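Local coordinates for protein geranylgeranyl pyrophosphate synthetase (Pyrococcus horikoshii, PDB 1WY0) that probably catalyses the chain elongation of prenyl diphosphates with isopentenyl diphosphate to give geranylgeranyl diphosphate, the C20 precursor of archaeal membrane lipids, at residues K29-R32 and V33-A37; I192-N196 and E197-K201. All blocks are in the same frame, centred on the assembly; numbering follows the deposited sequence.

Contacts 1 and 2 each form where a loop turns into a helix, at the start of helix 32-40 and of helix 197-224, and their centres lie 39 Å apart without touching. Both are partly buried and well away from the middle of the chain, about 26 Å and 23 Å from its centre. They share no element, and their chemistry differs with position. Contact 1 faces the second subunit, and a lysine chain lies over a tyrosine ring whose hydroxyl bonds a glutamate of that subunit. Contact 2 meets no other chain; there an asparagine caps the helix with its side-chain oxygen while its amide stacks on a tyrosine ring.

Contact 1. Residues K29-R32 and V33-A37; sequences KDPR and VLYEA
Lys29 lies across the ring of Tyr35, at the loop-to-helix junction that opens helix 32-40. From CB the lysine chain leaves with CG between the backbone N and the carbonyl carbon (chi1 58°), which brings CG over the ring centre. Lys29 CG is 3.8 Å from the Tyr35 ring centroid, 6° off the ring normal, a CH-pi contact. Lys29 CD moves on toward the hydroxyl end, 3.7 Å from Tyr35 CZ, and Lys29 CE reaches Tyr35 OH at 3.7 Å. NZ finishes beside the same oxygen in a weak hydrogen bond, Lys29 NZ to Tyr35 OH 3.4 Å.

Pro31, after a cis peptide bond, occupies the N-cap position. Its carbonyl accepts from the backbone, Tyr35 N to Pro31 O 3.0 Å, and also lies at the tyrosine ring edge. Pro31 CD adds an apolar contact with Leu34 CD2 at 4.3 Å. On the exposed side, Arg32 NH1 forms a salt bridge with Asp30 OD1 at 3.0 Å.

The stronger partner of the Tyr35 hydroxyl is Glu151 of the second subunit. A nearby ammonium would probably polarise this phenol and partly offset the glutamate's charge, consistent with a polar contact built into the dimer interface.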
ATOM      1  N   LYS A  29       1.009   5.585  18.946  1.00 52.22           N
ATOM      2  CA  LYS A  29      -0.402   5.597  19.315  1.00 53.70           C
ATOM      3  C   LYS A  29      -1.094   4.283  18.945  1.00 54.70           C
ATOM      4  O   LYS A  29      -0.525   3.396  18.321  1.00 56.00           O
ATOM      5  CB  LYS A  29      -1.077   6.762  18.590  1.00 52.21           C
ATOM      6  CG  LYS A  29      -0.933   6.659  17.070  1.00 51.44           C
ATOM      7  CD  LYS A  29      -2.182   7.147  16.335  1.00 50.80           C
ATOM      8  CE  LYS A  29      -1.889   8.330  15.406  1.00 51.57           C
ATOM      9  NZ  LYS A  29      -2.995   8.503  14.466  1.00 51.99           N
ATOM     10  N   ASP A  30      -2.358   4.162  19.391  1.00 56.02           N
ATOM     11  CA  ASP A  30      -3.103   2.935  19.125  1.00 56.85           C
ATOM     12  C   ASP A  30      -3.474   2.805  17.646  1.00 55.56           C
ATOM     13  O   ASP A  30      -3.948   3.732  17.005  1.00 56.31           O
ATOM     14  CB  ASP A  30      -4.373   2.954  19.978  1.00 58.87           C
ATOM     15  CG  ASP A  30      -4.156   2.102  21.220  1.00 61.63           C
ATOM     16  OD1 ASP A  30      -3.516   2.597  22.148  1.00 62.30           O
ATOM     17  OD2 ASP A  30      -4.628   0.968  21.250  1.00 63.64           O
ATOM     18  N   PRO A  31      -3.200   1.605  17.098  1.00 53.57           N
ATOM     19  CA  PRO A  31      -2.527   0.520  17.801  1.00 51.75           C
ATOM     20  C   PRO A  31      -0.997   0.634  17.723  1.00 51.10           C
ATOM     21  O   PRO A  31      -0.408   0.916  16.687  1.00 51.36           O
ATOM     22  CB  PRO A  31      -2.986  -0.804  17.195  1.00 51.45           C
ATOM     23  CG  PRO A  31      -3.941  -0.497  16.049  1.00 50.71           C
ATOM     24  CD  PRO A  31      -3.715   1.076  15.847  1.00 51.76           C
ATOM     25  N   ARG A  32      -0.354   0.425  18.892  1.00 51.35           N
ATOM     26  CA  ARG A  32       1.089   0.641  19.003  1.00 50.35           C
ATOM     27  C   ARG A  32       1.898  -0.386  18.198  1.00 47.98           C
ATOM     28  O   ARG A  32       2.833  -0.056  17.476  1.00 50.53           O
ATOM     29  CB  ARG A  32       1.471   0.542  20.482  1.00 52.05           C
ATOM     30  CG  ARG A  32       1.562   1.905  21.164  1.00 55.99           C
ATOM     31  CD  ARG A  32       1.380   1.784  22.678  1.00 57.37           C
ATOM     32  NE  ARG A  32       1.502   3.097  23.318  1.00 58.86           N
ATOM     33  CZ  ARG A  32       0.359   3.732  23.622  1.00 59.60           C
ATOM     34  NH1 ARG A  32      -0.804   3.167  23.348  1.00 59.26           N
ATOM     35  NH2 ARG A  32       0.408   4.912  24.241  1.00 58.60           N
ATOM     36  N   VAL A  33       1.547  -1.671  18.386  1.00 43.55           N
ATOM     37  CA  VAL A  33       2.265  -2.713  17.661  1.00 42.24           C
ATOM     38  C   VAL A  33       2.371  -2.387  16.167  1.00 38.95           C
ATOM     39  O   VAL A  33       3.359  -2.669  15.499  1.00 40.00           O
ATOM     40  CB  VAL A  33       1.515  -4.031  17.857  1.00 42.78           C
ATOM     41  CG1 VAL A  33       0.150  -3.966  17.172  1.00 44.06           C
ATOM     42  CG2 VAL A  33       2.326  -5.165  17.260  1.00 42.13           C
ATOM     43  N   LEU A  34       1.281  -1.805  15.643  1.00 34.35           N
ATOM     44  CA  LEU A  34       1.286  -1.380  14.251  1.00 33.12           C
ATOM     45  C   LEU A  34       2.183  -0.157  14.057  1.00 32.21           C
ATOM     46  O   LEU A  34       2.900  -0.033  13.071  1.00 30.47           O
ATOM     47  CB  LEU A  34      -0.153  -1.037  13.858  1.00 27.81           C
ATOM     48  CG  LEU A  34      -0.234  -0.333  12.502  1.00 28.58           C
ATOM     49  CD1 LEU A  34       0.117  -1.265  11.342  1.00 26.54           C
ATOM     50  CD2 LEU A  34      -1.628   0.215  12.209  1.00 24.57           C
ATOM     51  N   TYR A  35       2.105   0.781  15.020  1.00 31.12           N
ATOM     52  CA  TYR A  35       2.815   2.042  14.812  1.00 32.30           C
ATOM     53  C   TYR A  35       4.308   1.932  15.153  1.00 32.55           C
ATOM     54  O   TYR A  35       5.138   2.694  14.675  1.00 33.71           O
ATOM     55  CB  TYR A  35       2.160   3.110  15.690  1.00 31.30           C
ATOM     56  CG  TYR A  35       1.112   3.826  14.914  1.00 31.75           C
ATOM     57  CD1 TYR A  35       1.453   4.940  14.153  1.00 31.51           C
ATOM     58  CD2 TYR A  35      -0.212   3.386  14.938  1.00 31.91           C
ATOM     59  CE1 TYR A  35       0.484   5.603  13.414  1.00 31.52           C
ATOM     60  CE2 TYR A  35      -1.183   4.054  14.207  1.00 31.76           C
ATOM     61  CZ  TYR A  35      -0.840   5.160  13.452  1.00 30.29           C
ATOM     62  OH  TYR A  35      -1.800   5.825  12.714  1.00 33.03           O
ATOM     63  N   GLU A  36       4.657   0.960  16.013  1.00 31.41           N
ATOM     64  CA  GLU A  36       6.073   0.726  16.273  1.00 34.42           C
ATOM     65  C   GLU A  36       6.702  -0.089  15.144  1.00 33.46           C
ATOM     66  O   GLU A  36       7.859   0.075  14.779  1.00 36.62           O
ATOM     67  CB  GLU A  36       6.204  -0.023  17.598  1.00 36.38           C
ATOM     68  CG  GLU A  36       6.997   0.772  18.635  1.00 43.09           C
ATOM     69  CD  GLU A  36       8.144   1.483  17.953  1.00 47.72           C
ATOM     70  OE1 GLU A  36       8.828   0.859  17.156  1.00 49.41           O
ATOM     71  OE2 GLU A  36       8.347   2.664  18.231  1.00 46.29           O
ATOM     72  N   ALA A  37       5.893  -1.022  14.611  1.00 30.91           N
ATOM     73  CA  ALA A  37       6.337  -1.776  13.449  1.00 30.02           C
ATOM     74  C   ALA A  37       6.602  -0.845  12.265  1.00 28.54           C
ATOM     75  O   ALA A  37       7.622  -0.923  11.594  1.00 27.81           O
ATOM     76  CB  ALA A  37       5.242  -2.779  13.084  1.00 30.39           C
TER

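Contact 2. Residues I192-N196 and E197-K201; sequences IGTDN and EEYIK
Asn196 grips the first turn of helix 197-224 from its N-cap position and lays its amide over the ring of Tyr199. With Asn196 CG anti to the backbone N (chi1 -176°), the amide lies beside the helix start, and its rotation about CB-CG turns OD1 to the NH groups there. Two of them are capped: Glu198 N to Asn196 OD1 at 2.7 Å, tilted 16° from the carbonyl plane, and Tyr199 N to Asn196 OD1 at 3.2 Å, approaching from well above that plane. The backbone continues the pattern, with Ile200 N to Asn196 O at 3.2 Å.

The tight part is the stack. The amide and ring planes are 23° apart, and Asn196 ND2 sits 3.2 Å above the Tyr199 ring plane, over its centre. Asn196 CB adds to this at 3.4 Å from Tyr199 CD1. Thr194 approaches the same ring at its edge, its OG1 3.5 Å from Tyr199 CD1, while that hydroxyl also takes a weak hydrogen bond from Asn196 N. Two bonds on OD1 and the ring beneath ND2 together probably limit the rotation of the amide.

Packing is looser between Thr194 and Ile200, whose side chains run past each other in opposite directions, Thr194 CG2 to Ile200 CG1 at 4.1 Å. The solvent side belongs to Asp195, Glu197 and Glu198. Glu198 touches Asn196 OD1 through CB, while its carboxylate takes no part in the contact. Asp195 and Glu197 instead make salt bridges with Lys134 and Arg137 respectively.

The turn joins helix 167-193 to helix 197-224 in this all-helical prenyl synthase fold. Those two salt bridges tie it to the first turns of helix 132-159, Ile200 packs back on Ile191 of the preceding helix, and Tyr199 rests against Leu321 and Pro322 in the loop before helix 325-336.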
ATOM      1  N   ILE A 192       8.102  22.485  -6.821  1.00 58.22           N
ATOM      2  CA  ILE A 192       7.661  23.255  -5.663  1.00 59.71           C
ATOM      3  C   ILE A 192       8.253  24.665  -5.647  1.00 60.93           C
ATOM      4  O   ILE A 192       7.795  25.553  -4.943  1.00 59.62           O
ATOM      5  CB  ILE A 192       8.086  22.509  -4.395  1.00 60.01           C
ATOM      6  CG1 ILE A 192       7.278  21.220  -4.240  1.00 60.85           C
ATOM      7  CG2 ILE A 192       7.813  23.386  -3.159  1.00 59.63           C
ATOM      8  CD1 ILE A 192       5.776  21.486  -4.131  1.00 62.43           C
ATOM      9  N   GLY A 193       9.331  24.852  -6.431  1.00 61.85           N
ATOM     10  CA  GLY A 193       9.977  26.157  -6.344  1.00 64.76           C
ATOM     11  C   GLY A 193      10.215  26.821  -7.713  1.00 66.18           C
ATOM     12  O   GLY A 193      10.812  27.887  -7.811  1.00 66.75           O
ATOM     13  N   THR A 194       9.763  26.160  -8.797  1.00 66.92           N
ATOM     14  CA  THR A 194      10.058  26.741 -10.106  1.00 68.12           C
ATOM     15  C   THR A 194       9.055  26.303 -11.178  1.00 68.83           C
ATOM     16  O   THR A 194       8.544  25.191 -11.180  1.00 69.97           O
ATOM     17  CB  THR A 194      11.464  26.306 -10.517  1.00 68.50           C
ATOM     18  OG1 THR A 194      11.906  27.130 -11.598  1.00 69.52           O
ATOM     19  CG2 THR A 194      11.446  24.847 -10.986  1.00 69.20           C
ATOM     20  N   ASP A 195       8.756  27.247 -12.094  1.00 68.49           N
ATOM     21  CA  ASP A 195       7.886  26.920 -13.220  1.00 68.39           C
ATOM     22  C   ASP A 195       8.683  26.829 -14.526  1.00 67.36           C
ATOM     23  O   ASP A 195       8.173  27.034 -15.620  1.00 67.79           O
ATOM     24  CB  ASP A 195       6.821  28.014 -13.341  1.00 69.98           C
ATOM     25  CG  ASP A 195       5.691  27.732 -12.360  1.00 70.75           C
ATOM     26  OD1 ASP A 195       4.876  26.857 -12.658  1.00 71.59           O
ATOM     27  OD2 ASP A 195       5.639  28.379 -11.318  1.00 71.55           O
ATOM     28  N   ASN A 196       9.992  26.552 -14.370  1.00 67.08           N
ATOM     29  CA  ASN A 196      10.853  26.427 -15.541  1.00 66.42           C
ATOM     30  C   ASN A 196      10.995  24.964 -15.971  1.00 66.34           C
ATOM     31  O   ASN A 196      11.731  24.179 -15.389  1.00 65.86           O
ATOM     32  CB  ASN A 196      12.225  27.003 -15.186  1.00 66.56           C
ATOM     33  CG  ASN A 196      13.116  26.971 -16.401  1.00 67.50           C
ATOM     34  OD1 ASN A 196      13.003  26.108 -17.265  1.00 67.84           O
ATOM     35  ND2 ASN A 196      14.039  27.946 -16.452  1.00 68.44           N
ATOM     36  N   GLU A 197      10.221  24.602 -17.011  1.00 66.21           N
ATOM     37  CA  GLU A 197      10.181  23.209 -17.441  1.00 66.58           C
ATOM     38  C   GLU A 197      11.556  22.677 -17.850  1.00 66.74           C
ATOM     39  O   GLU A 197      11.767  21.483 -18.017  1.00 67.16           O
ATOM     40  CB  GLU A 197       9.212  23.101 -18.619  1.00 66.56           C
ATOM     41  CG  GLU A 197       7.761  23.347 -18.204  1.00 66.68           C
ATOM     42  CD  GLU A 197       7.379  22.368 -17.118  1.00 67.57           C
ATOM     43  OE1 GLU A 197       7.744  21.206 -17.221  1.00 66.33           O
ATOM     44  OE2 GLU A 197       6.707  22.779 -16.174  1.00 66.85           O
ATOM     45  N   GLU A 198      12.502  23.612 -18.058  1.00 66.88           N
ATOM     46  CA  GLU A 198      13.833  23.170 -18.455  1.00 66.44           C
ATOM     47  C   GLU A 198      14.641  22.712 -17.241  1.00 65.11           C
ATOM     48  O   GLU A 198      15.435  21.780 -17.294  1.00 64.52           O
ATOM     49  CB  GLU A 198      14.540  24.337 -19.145  1.00 67.93           C
ATOM     50  CG  GLU A 198      15.387  23.884 -20.334  1.00 70.18           C
ATOM     51  CD  GLU A 198      14.614  22.871 -21.150  1.00 71.41           C
ATOM     52  OE1 GLU A 198      14.425  21.758 -20.678  1.00 72.17           O
ATOM     53  OE2 GLU A 198      14.227  23.199 -22.270  1.00 72.07           O
ATOM     54  N   TYR A 199      14.447  23.442 -16.125  1.00 63.64           N
ATOM     55  CA  TYR A 199      15.050  23.010 -14.870  1.00 63.38           C
ATOM     56  C   TYR A 199      14.532  21.625 -14.475  1.00 62.25           C
ATOM     57  O   TYR A 199      15.278  20.691 -14.213  1.00 60.47           O
ATOM     58  CB  TYR A 199      14.654  24.007 -13.779  1.00 64.70           C
ATOM     59  CG  TYR A 199      15.300  25.331 -13.992  1.00 67.22           C
ATOM     60  CD1 TYR A 199      14.891  26.423 -13.228  1.00 67.60           C
ATOM     61  CD2 TYR A 199      16.343  25.484 -14.906  1.00 68.27           C
ATOM     62  CE1 TYR A 199      15.525  27.648 -13.362  1.00 69.42           C
ATOM     63  CE2 TYR A 199      16.971  26.715 -15.049  1.00 69.53           C
ATOM     64  CZ  TYR A 199      16.562  27.794 -14.284  1.00 69.66           C
ATOM     65  OH  TYR A 199      17.193  29.018 -14.409  1.00 70.90           O
ATOM     66  N   ILE A 200      13.189  21.534 -14.399  1.00 60.71           N
ATOM     67  CA  ILE A 200      12.562  20.291 -13.965  1.00 59.22           C
ATOM     68  C   ILE A 200      13.039  19.088 -14.786  1.00 58.66           C
ATOM     69  O   ILE A 200      13.266  17.999 -14.276  1.00 59.22           O
ATOM     70  CB  ILE A 200      11.044  20.447 -14.085  1.00 58.90           C
ATOM     71  CG1 ILE A 200      10.536  21.471 -13.065  1.00 57.12           C
ATOM     72  CG2 ILE A 200      10.358  19.104 -13.781  1.00 59.51           C
ATOM     73  CD1 ILE A 200       9.068  21.842 -13.288  1.00 57.06           C
ATOM     74  N   LYS A 201      13.149  19.298 -16.111  1.00 57.57           N
ATOM     75  CA  LYS A 201      13.612  18.207 -16.963  1.00 57.23           C
ATOM     76  C   LYS A 201      15.073  17.851 -16.680  1.00 55.74           C
ATOM     77  O   LYS A 201      15.522  16.737 -16.910  1.00 54.33           O
ATOM     78  CB  LYS A 201      13.451  18.629 -18.424  1.00 59.85           C
ATOM     79  CG  LYS A 201      13.271  17.428 -19.354  1.00 63.18           C
ATOM     80  CD  LYS A 201      13.750  17.722 -20.777  1.00 65.43           C
ATOM     81  CE  LYS A 201      14.826  16.738 -21.249  1.00 67.58           C
ATOM     82  NZ  LYS A 201      16.103  17.437 -21.387  1.00 68.56           N
TER